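Local coordinates for cobalamin biosynthesis protein CobN (Mycobacterium tuberculosis, PDB 7C6O) that probably inserts cobalt into hydrogenobyrinic acid a,c-diamide as the large, catalytic subunit of the ATP-dependent cobaltochelatase of cobalamin biosynthesis, at residues Lys602-Leu613 with Leu836-Ser844; Leu276-Leu284 with Leu812-Ile820. All blocks are in the same frame, centred on the assembly; numbering follows the deposited sequence.

Interaction 1 (Lys602-Leu613 with Leu836-Ser844); sequences KRRAHAVLVDHL and LPTGRNFYS
Asp611 meets the 838-842 loop with both backbone and side chain. Its N donates to Arg840 O, and its own O receives Gly839 N at 2.7 Å. The carboxylate adds a nearly straight bond (176°) from Arg840 N to Asp611 OD1, 2.8 Å long and arriving from above the carboxylate plane; with chi1 at 63°, CG lies between backbone N and carbonyl carbon and the group leans over the loop. A short acidic side chain is thus placed to accept the Arg840 N-H, while the Asp611 backbone bonds to the same loop. Gly839 suits the turn, since its positive phi would press a CB against the preceding carbonyl.

A second polar cluster surrounds the buried Lys602 ammonium. Bent at chi3 and chi4, the chain brings NZ to 2.7 Å from Asn841 OD1 and 3.1 Å from Phe842 O, and two waters also accept from it. Asn841 OD1 takes a further, weak bond from Leu609 N.

Around the Phe842 ring, packing joins in. Leu609 CD1 sits over one face of the ring, 3.6 Å from its centroid, while Asp611 OD2 lies at the ring edge. Thr838 CG2 packs 3.6 Å from His612 C, its OG1 bonding to Glu807.

Strand 608-612 pairs with strand 586-591 along its other edge, so the loop borders the outer side of this terminal strand.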
loop_
_atom_site.group_PDB
_atom_site.type_symbol
_atom_site.label_atom_id
_atom_site.label_comp_id
_atom_site.label_asym_id
_atom_site.label_seq_id
_atom_site.Cartn_x
_atom_site.Cartn_y
_atom_site.Cartn_z
ATOM N N LYS A 602 6.897 -0.306 -3.763
ATOM C CA LYS A 602 8.045 0.054 -2.932
ATOM C C LYS A 602 8.686 -1.174 -2.302
ATOM O O LYS A 602 9.915 -1.258 -2.194
ATOM C CB LYS A 602 7.622 1.028 -1.829
ATOM C CG LYS A 602 7.180 2.405 -2.300
ATOM C CD LYS A 602 6.547 3.191 -1.152
ATOM C CE LYS A 602 7.572 3.618 -0.107
ATOM N NZ LYS A 602 8.406 4.763 -0.576
ATOM N N ARG A 603 7.869 -2.137 -1.877
ATOM C CA ARG A 603 8.343 -3.234 -1.044
ATOM C C ARG A 603 8.673 -4.501 -1.816
ATOM O O ARG A 603 9.570 -5.242 -1.398
ATOM C CB ARG A 603 7.305 -3.552 0.037
ATOM C CG ARG A 603 7.013 -2.361 0.931
ATOM C CD ARG A 603 5.997 -2.677 2.018
ATOM N NE ARG A 603 5.799 -1.515 2.880
ATOM C CZ ARG A 603 4.970 -1.474 3.918
ATOM N NH1 ARG A 603 4.246 -2.539 4.244
ATOM N NH2 ARG A 603 4.865 -0.361 4.630
ATOM N N ARG A 604 7.989 -4.779 -2.926
ATOM C CA ARG A 604 8.264 -5.988 -3.692
ATOM C C ARG A 604 9.056 -5.720 -4.967
ATOM O O ARG A 604 9.450 -6.673 -5.647
ATOM C CB ARG A 604 6.954 -6.719 -4.023
ATOM C CG ARG A 604 6.132 -7.067 -2.781
ATOM C CD ARG A 604 4.925 -7.947 -3.087
ATOM N NE ARG A 604 5.255 -9.373 -3.157
ATOM C CZ ARG A 604 5.109 -10.119 -4.247
ATOM N NH1 ARG A 604 4.635 -9.578 -5.362
ATOM N NH2 ARG A 604 5.425 -11.408 -4.220
ATOM N N ALA A 605 9.324 -4.452 -5.297
ATOM C CA ALA A 605 10.099 -4.131 -6.491
ATOM C C ALA A 605 11.008 -2.926 -6.266
ATOM O O ALA A 605 11.334 -2.207 -7.218
ATOM C CB ALA A 605 9.179 -3.884 -7.691
ATOM N N HIS A 606 11.429 -2.706 -5.013
ATOM C CA HIS A 606 12.296 -1.608 -4.576
ATOM C C HIS A 606 12.036 -0.292 -5.304
ATOM O O HIS A 606 12.977 0.443 -5.620
ATOM C CB HIS A 606 13.775 -1.996 -4.716
ATOM C CG HIS A 606 14.177 -2.415 -6.098
ATOM N ND1 HIS A 606 14.249 -3.737 -6.481
ATOM C CD2 HIS A 606 14.552 -1.689 -7.178
ATOM C CE1 HIS A 606 14.640 -3.807 -7.741
ATOM N NE2 HIS A 606 14.828 -2.578 -8.188
ATOM N N ALA A 607 10.769 0.028 -5.548
ATOM C CA ALA A 607 10.443 1.185 -6.368
ATOM C C ALA A 607 10.730 2.488 -5.632
ATOM O O ALA A 607 10.565 2.586 -4.412
ATOM C CB ALA A 607 8.973 1.145 -6.784
ATOM N N VAL A 608 11.175 3.487 -6.387
ATOM C CA VAL A 608 11.194 4.875 -5.940
ATOM C C VAL A 608 9.973 5.544 -6.554
ATOM O O VAL A 608 9.940 5.805 -7.761
ATOM C CB VAL A 608 12.487 5.594 -6.350
ATOM C CG1 VAL A 608 12.417 7.072 -5.975
ATOM C CG2 VAL A 608 13.700 4.936 -5.703
ATOM N N LEU A 609 8.956 5.803 -5.739
ATOM C CA LEU A 609 7.764 6.472 -6.234
ATOM C C LEU A 609 8.027 7.959 -6.425
ATOM O O LEU A 609 8.821 8.572 -5.708
ATOM C CB LEU A 609 6.591 6.288 -5.270
ATOM C CG LEU A 609 6.209 4.869 -4.850
ATOM C CD1 LEU A 609 4.955 4.907 -3.994
ATOM C CD2 LEU A 609 6.016 3.958 -6.057
ATOM N N VAL A 610 7.356 8.537 -7.417
ATOM C CA VAL A 610 7.234 9.985 -7.556
ATOM C C VAL A 610 5.737 10.240 -7.632
ATOM O O VAL A 610 5.134 10.096 -8.701
ATOM C CB VAL A 610 7.955 10.533 -8.793
ATOM C CG1 VAL A 610 7.804 12.049 -8.864
ATOM C CG2 VAL A 610 9.423 10.144 -8.776
ATOM N N ASP A 611 5.121 10.588 -6.506
ATOM C CA ASP A 611 3.669 10.600 -6.534
ATOM C C ASP A 611 3.162 11.825 -7.288
ATOM O O ASP A 611 3.868 12.822 -7.459
ATOM C CB ASP A 611 3.071 10.499 -5.121
ATOM C CG ASP A 611 3.411 11.673 -4.217
ATOM O OD1 ASP A 611 3.978 12.683 -4.673
ATOM O OD2 ASP A 611 3.091 11.566 -3.013
ATOM N N HIS A 612 1.934 11.714 -7.793
ATOM C CA HIS A 612 1.369 12.752 -8.638
ATOM C C HIS A 612 -0.035 13.112 -8.172
ATOM O O HIS A 612 -0.695 12.363 -7.446
ATOM C CB HIS A 612 1.358 12.344 -10.128
ATOM C CG HIS A 612 0.419 11.223 -10.463
ATOM N ND1 HIS A 612 -0.948 11.387 -10.528
ATOM C CD2 HIS A 612 0.658 9.931 -10.791
ATOM C CE1 HIS A 612 -1.514 10.240 -10.861
ATOM N NE2 HIS A 612 -0.561 9.340 -11.028
ATOM N N LEU A 613 -0.475 14.284 -8.615
ATOM C CA LEU A 613 -1.715 14.872 -8.142
ATOM C C LEU A 613 -2.923 14.050 -8.589
ATOM O O LEU A 613 -2.887 13.315 -9.579
ATOM C CB LEU A 613 -1.833 16.310 -8.651
ATOM C CG LEU A 613 -2.905 17.202 -8.025
ATOM C CD1 LEU A 613 -2.683 17.343 -6.526
ATOM C CD2 LEU A 613 -2.914 18.561 -8.699
ATOM N N LEU A 836 -0.063 16.777 0.078
ATOM C CA LEU A 836 0.531 17.729 -0.842
ATOM C C LEU A 836 1.732 18.398 -0.178
ATOM O O LEU A 836 1.734 18.613 1.040
ATOM C CB LEU A 836 -0.494 18.782 -1.254
ATOM C CG LEU A 836 -1.856 18.237 -1.697
ATOM C CD1 LEU A 836 -2.831 19.366 -2.029
ATOM C CD2 LEU A 836 -1.694 17.297 -2.885
ATOM N N PRO A 837 2.786 18.739 -0.934
ATOM C CA PRO A 837 2.918 18.624 -2.389
ATOM C C PRO A 837 3.149 17.202 -2.888
ATOM O O PRO A 837 3.590 16.329 -2.135
ATOM C CB PRO A 837 4.146 19.483 -2.685
ATOM C CG PRO A 837 4.992 19.305 -1.474
ATOM C CD PRO A 837 4.017 19.273 -0.322
ATOM N N THR A 838 2.853 16.981 -4.164
ATOM C CA THR A 838 3.182 15.721 -4.809
ATOM C C THR A 838 4.635 15.776 -5.283
ATOM O O THR A 838 5.398 16.676 -4.920
ATOM C CB THR A 838 2.205 15.428 -5.945
ATOM O OG1 THR A 838 2.169 16.540 -6.846
ATOM C CG2 THR A 838 0.806 15.180 -5.391
ATOM N N GLY A 839 5.033 14.814 -6.109
ATOM C CA GLY A 839 6.424 14.697 -6.491
ATOM C C GLY A 839 7.303 14.056 -5.444
ATOM O O GLY A 839 8.521 14.249 -5.471
ATOM N N ARG A 840 6.723 13.290 -4.522
ATOM C CA ARG A 840 7.447 12.699 -3.410
ATOM C C ARG A 840 7.281 11.182 -3.406
ATOM O O ARG A 840 6.305 10.636 -3.930
ATOM C CB ARG A 840 6.969 13.289 -2.073
ATOM C CG ARG A 840 7.182 14.792 -1.957
ATOM C CD ARG A 840 6.811 15.318 -0.574
ATOM N NE ARG A 840 5.369 15.298 -0.344
ATOM C CZ ARG A 840 4.783 15.730 0.771
ATOM N NH1 ARG A 840 5.513 16.217 1.766
ATOM N NH2 ARG A 840 3.465 15.672 0.891
ATOM N N ASN A 841 8.258 10.504 -2.805
ATOM C CA ASN A 841 8.234 9.047 -2.653
ATOM C C ASN A 841 7.486 8.730 -1.364
ATOM O O ASN A 841 8.078 8.634 -0.289
ATOM C CB ASN A 841 9.657 8.500 -2.642
ATOM C CG ASN A 841 9.704 6.993 -2.504
ATOM O OD1 ASN A 841 8.705 6.307 -2.717
ATOM N ND2 ASN A 841 10.873 6.468 -2.148
ATOM N N PHE A 842 6.168 8.550 -1.465
ATOM C CA PHE A 842 5.357 8.659 -0.260
ATOM C C PHE A 842 5.536 7.457 0.669
ATOM O O PHE A 842 5.952 6.368 0.266
ATOM C CB PHE A 842 3.866 8.879 -0.592
ATOM C CG PHE A 842 3.186 7.771 -1.390
ATOM C CD1 PHE A 842 3.114 6.465 -0.923
ATOM C CD2 PHE A 842 2.520 8.081 -2.567
ATOM C CE1 PHE A 842 2.454 5.481 -1.649
ATOM C CE2 PHE A 842 1.851 7.106 -3.295
ATOM C CZ PHE A 842 1.819 5.808 -2.838
ATOM N N TYR A 843 5.244 7.693 1.946
ATOM C CA TYR A 843 5.054 6.651 2.941
ATOM C C TYR A 843 3.577 6.604 3.318
ATOM O O TYR A 843 2.763 7.386 2.820
ATOM C CB TYR A 843 5.948 6.890 4.162
ATOM C CG TYR A 843 5.772 8.233 4.843
ATOM C CD1 TYR A 843 4.801 8.419 5.821
ATOM C CD2 TYR A 843 6.596 9.308 4.529
ATOM C CE1 TYR A 843 4.645 9.639 6.455
ATOM C CE2 TYR A 843 6.449 10.533 5.162
ATOM C CZ TYR A 843 5.474 10.691 6.125
ATOM O OH TYR A 843 5.324 11.907 6.758
ATOM N N SER A 844 3.220 5.673 4.205
ATOM C CA SER A 844 1.819 5.481 4.544
ATOM C C SER A 844 1.646 5.664 6.043
ATOM O O SER A 844 1.633 6.803 6.531
ATOM C CB SER A 844 1.318 4.123 4.039
ATOM O OG SER A 844 2.138 3.062 4.496
HETATM O O HOH W 1 10.857 3.537 -0.922
HETATM O O HOH W 2 9.263 6.558 1.299
HETATM O O HOH W 3 2.545 0.994 6.457
HETATM O O HOH W 4 2.932 13.093 -0.961
#

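Interaction 2 (Leu276-Leu284 with Leu812-Ile820); sequences LAALDIPIL and LRALDGRFI
The Asp280 oxygens sit at the edges of the Arg813 and Arg818 guanidinium groups, with the planes almost aligned: 13° separates the carboxylate from Arg813 and 19° from Arg818. Asp280 OD1 lies at the edge of Arg813, 2.9 Å from NH2, and Asp280 OD2 at that of Arg818, 2.9 Å from NH1, so each oxygen has its own arginine. The Phe819 ring is approached obliquely, by Ala277 CB (3.6 Å from CE2), by Ile281 O and, more loosely, by Ile283 CD1.

The aspartate does more than pair charges. With CG anti to the backbone N (chi1 -163°), its OD1 also accepts Phe819 N at 2.9 Å, holding the main chain two residues past Gly817, where the chain has left the helix. Arg813 bends at chi3 and gives NH1 to Phe819 O, 2.9 Å away, so one side chain binds both the aspartate and the exit loop. A water links Arg813 NH2 to Asp280 OD2.

Helix 807-815 ends in a Schellman motif, where Gly817 readily takes the positive phi. Facing it, a type I turn from Ala277 to Asp280 leads into strand 283-289, an inner strand of a seven-stranded mixed sheet. The small Ala277 leaves the phenyl ring room to come close to the turn, and Pro282, whose ring is tied back to its own backbone N, sets CD 3.2 Å from Gly817 O.

Arg360 donates to Asp280 O, Asp816 O and Gly817 O, joining both turns from outside; its NH1 lies near Arg818 NH1, a like charge that the Asp280 carboxylate probably helps to offset.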
loop_
_atom_site.group_PDB
_atom_site.type_symbol
_atom_site.label_atom_id
_atom_site.label_comp_id
_atom_site.label_asym_id
_atom_site.label_seq_id
_atom_site.Cartn_x
_atom_site.Cartn_y
_atom_site.Cartn_z
ATOM N N LEU A 276 20.120 13.899 6.646
ATOM C CA LEU A 276 20.441 12.820 5.722
ATOM C C LEU A 276 20.052 13.155 4.287
ATOM O O LEU A 276 20.776 12.798 3.351
ATOM C CB LEU A 276 19.757 11.525 6.164
ATOM C CG LEU A 276 20.233 10.989 7.515
ATOM C CD1 LEU A 276 19.375 9.825 7.986
ATOM C CD2 LEU A 276 21.693 10.579 7.430
ATOM N N ALA A 277 18.918 13.835 4.095
ATOM C CA ALA A 277 18.533 14.269 2.756
ATOM C C ALA A 277 19.559 15.224 2.162
ATOM O O ALA A 277 19.739 15.258 0.939
ATOM C CB ALA A 277 17.155 14.930 2.789
ATOM N N ALA A 278 20.246 15.999 3.009
ATOM C CA ALA A 278 21.240 16.945 2.511
ATOM C C ALA A 278 22.376 16.240 1.782
ATOM O O ALA A 278 22.999 16.830 0.892
ATOM C CB ALA A 278 21.789 17.785 3.664
ATOM N N LEU A 279 22.664 14.984 2.138
ATOM C CA LEU A 279 23.669 14.223 1.404
ATOM C C LEU A 279 23.255 14.015 -0.047
ATOM O O LEU A 279 24.115 13.909 -0.931
ATOM C CB LEU A 279 23.909 12.874 2.080
ATOM C CG LEU A 279 24.332 12.883 3.551
ATOM C CD1 LEU A 279 24.327 11.465 4.104
ATOM C CD2 LEU A 279 25.704 13.522 3.720
ATOM N N ASP A 280 21.947 13.958 -0.307
ATOM C CA ASP A 280 21.394 13.825 -1.657
ATOM C C ASP A 280 21.936 12.579 -2.361
ATOM O O ASP A 280 22.427 12.636 -3.490
ATOM C CB ASP A 280 21.660 15.085 -2.486
ATOM C CG ASP A 280 20.773 15.173 -3.712
ATOM O OD1 ASP A 280 19.686 14.554 -3.708
ATOM O OD2 ASP A 280 21.165 15.854 -4.683
ATOM N N ILE A 281 21.851 11.443 -1.676
ATOM C CA ILE A 281 22.243 10.163 -2.262
ATOM C C ILE A 281 21.148 9.149 -1.966
ATOM O O ILE A 281 20.344 9.333 -1.039
ATOM C CB ILE A 281 23.609 9.676 -1.720
ATOM C CG1 ILE A 281 23.560 9.515 -0.202
ATOM C CG2 ILE A 281 24.731 10.622 -2.138
ATOM C CD1 ILE A 281 24.855 8.991 0.382
ATOM N N PRO A 282 21.073 8.075 -2.752
ATOM C CA PRO A 282 20.097 7.021 -2.452
ATOM C C PRO A 282 20.439 6.324 -1.146
ATOM O O PRO A 282 21.601 6.015 -0.868
ATOM C CB PRO A 282 20.221 6.066 -3.646
ATOM C CG PRO A 282 20.843 6.881 -4.727
ATOM C CD PRO A 282 21.767 7.828 -4.026
ATOM N N ILE A 283 19.412 6.089 -0.338
ATOM C CA ILE A 283 19.547 5.434 0.958
ATOM C C ILE A 283 18.683 4.183 0.912
ATOM O O ILE A 283 17.450 4.274 0.848
ATOM C CB ILE A 283 19.136 6.359 2.113
ATOM C CG1 ILE A 283 19.982 7.637 2.094
ATOM C CG2 ILE A 283 19.256 5.636 3.451
ATOM C CD1 ILE A 283 19.627 8.636 3.182
ATOM N N LEU A 284 19.319 3.016 0.936
ATOM C CA LEU A 284 18.640 1.745 0.727
ATOM C C LEU A 284 18.644 0.944 2.019
ATOM O O LEU A 284 19.689 0.799 2.660
ATOM C CB LEU A 284 19.312 0.943 -0.390
ATOM C CG LEU A 284 19.422 1.614 -1.763
ATOM C CD1 LEU A 284 20.686 2.468 -1.874
ATOM C CD2 LEU A 284 19.377 0.582 -2.876
ATOM N N LEU A 812 13.223 13.178 -13.211
ATOM C CA LEU A 812 14.570 13.406 -13.723
ATOM C C LEU A 812 15.609 13.322 -12.610
ATOM O O LEU A 812 16.701 12.781 -12.817
ATOM C CB LEU A 812 14.640 14.761 -14.425
ATOM C CG LEU A 812 13.765 14.909 -15.672
ATOM C CD1 LEU A 812 13.913 16.294 -16.289
ATOM C CD2 LEU A 812 14.105 13.832 -16.687
ATOM N N ARG A 813 15.292 13.854 -11.424
ATOM C CA ARG A 813 16.208 13.724 -10.294
ATOM C C ARG A 813 16.418 12.261 -9.928
ATOM O O ARG A 813 17.543 11.842 -9.627
ATOM C CB ARG A 813 15.683 14.503 -9.084
ATOM C CG ARG A 813 15.679 16.017 -9.249
ATOM C CD ARG A 813 15.396 16.732 -7.921
ATOM N NE ARG A 813 16.462 16.529 -6.940
ATOM C CZ ARG A 813 16.321 15.863 -5.796
ATOM N NH1 ARG A 813 15.147 15.339 -5.466
ATOM N NH2 ARG A 813 17.352 15.729 -4.973
ATOM N N ALA A 814 15.343 11.469 -9.946
ATOM C CA ALA A 814 15.463 10.052 -9.621
ATOM C C ALA A 814 16.302 9.319 -10.659
ATOM O O ALA A 814 17.101 8.441 -10.310
ATOM C CB ALA A 814 14.075 9.422 -9.504
ATOM N N LEU A 815 16.136 9.669 -11.940
ATOM C CA LEU A 815 16.974 9.099 -12.989
ATOM C C LEU A 815 18.434 9.483 -12.816
ATOM O O LEU A 815 19.315 8.800 -13.352
ATOM C CB LEU A 815 16.476 9.550 -14.362
ATOM C CG LEU A 815 15.199 8.889 -14.881
ATOM C CD1 LEU A 815 14.626 9.674 -16.051
ATOM C CD2 LEU A 815 15.483 7.451 -15.288
ATOM N N ASP A 816 18.704 10.563 -12.085
ATOM C CA ASP A 816 20.050 11.011 -11.767
ATOM C C ASP A 816 20.559 10.447 -10.448
ATOM O O ASP A 816 21.640 10.837 -9.999
ATOM C CB ASP A 816 20.092 12.538 -11.718
ATOM C CG ASP A 816 21.061 13.122 -12.711
ATOM O OD1 ASP A 816 20.735 13.134 -13.916
ATOM O OD2 ASP A 816 22.148 13.565 -12.284
ATOM N N GLY A 817 19.800 9.558 -9.815
ATOM C CA GLY A 817 20.233 8.966 -8.566
ATOM C C GLY A 817 20.271 9.921 -7.394
ATOM O O GLY A 817 21.087 9.744 -6.486
ATOM N N ARG A 818 19.417 10.936 -7.390
ATOM C CA ARG A 818 19.357 11.854 -6.266
ATOM C C ARG A 818 18.334 11.365 -5.247
ATOM O O ARG A 818 17.507 10.495 -5.530
ATOM C CB ARG A 818 19.016 13.263 -6.746
ATOM C CG ARG A 818 19.967 13.753 -7.826
ATOM C CD ARG A 818 20.029 15.263 -7.893
ATOM N NE ARG A 818 21.077 15.722 -8.801
ATOM C CZ ARG A 818 22.295 16.090 -8.413
ATOM N NH1 ARG A 818 22.626 16.058 -7.129
ATOM N NH2 ARG A 818 23.183 16.495 -9.312
ATOM N N PHE A 819 18.415 11.918 -4.040
ATOM C CA PHE A 819 17.467 11.548 -2.999
ATOM C C PHE A 819 16.104 12.162 -3.295
ATOM O O PHE A 819 15.991 13.374 -3.505
ATOM C CB PHE A 819 17.969 12.002 -1.627
ATOM C CG PHE A 819 17.022 11.684 -0.504
ATOM C CD1 PHE A 819 16.934 10.397 0.001
ATOM C CD2 PHE A 819 16.216 12.671 0.044
ATOM C CE1 PHE A 819 16.059 10.094 1.036
ATOM C CE2 PHE A 819 15.338 12.379 1.079
ATOM C CZ PHE A 819 15.261 11.089 1.576
ATOM N N ILE A 820 15.072 11.328 -3.313
ATOM C CA ILE A 820 13.702 11.762 -3.569
ATOM C C ILE A 820 12.998 11.913 -2.225
ATOM O O ILE A 820 12.808 10.908 -1.524
ATOM C CB ILE A 820 12.954 10.774 -4.476
ATOM C CG1 ILE A 820 13.730 10.554 -5.775
ATOM C CG2 ILE A 820 11.544 11.280 -4.769
ATOM C CD1 ILE A 820 13.988 11.825 -6.556
HETATM O O HOH W 5 18.872 17.628 -6.021
#

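Ile820, at the end of the 812-820 segment, is the joint between the two contacts, whose centres are 13 Å apart. Its CG1 packs 3.7 Å from Val608 CG1, and its CG2 lies 3.9 Å from Asn841 N, so it touches both segments of interaction 1. Helix 807-815 also serves both: it carries Arg813 into interaction 2 and packs on Val610 in interaction 1. Their segments alternate along the chain, and through the 807-844 region the two contacts tie strand 283-289 of one sheet to strand 608-612 of another. Interaction 1 is the deeper, about 10 Å from the chain centre against 22 Å, centre to centre. Neither includes the sodium ligands Asp125 and Ser127.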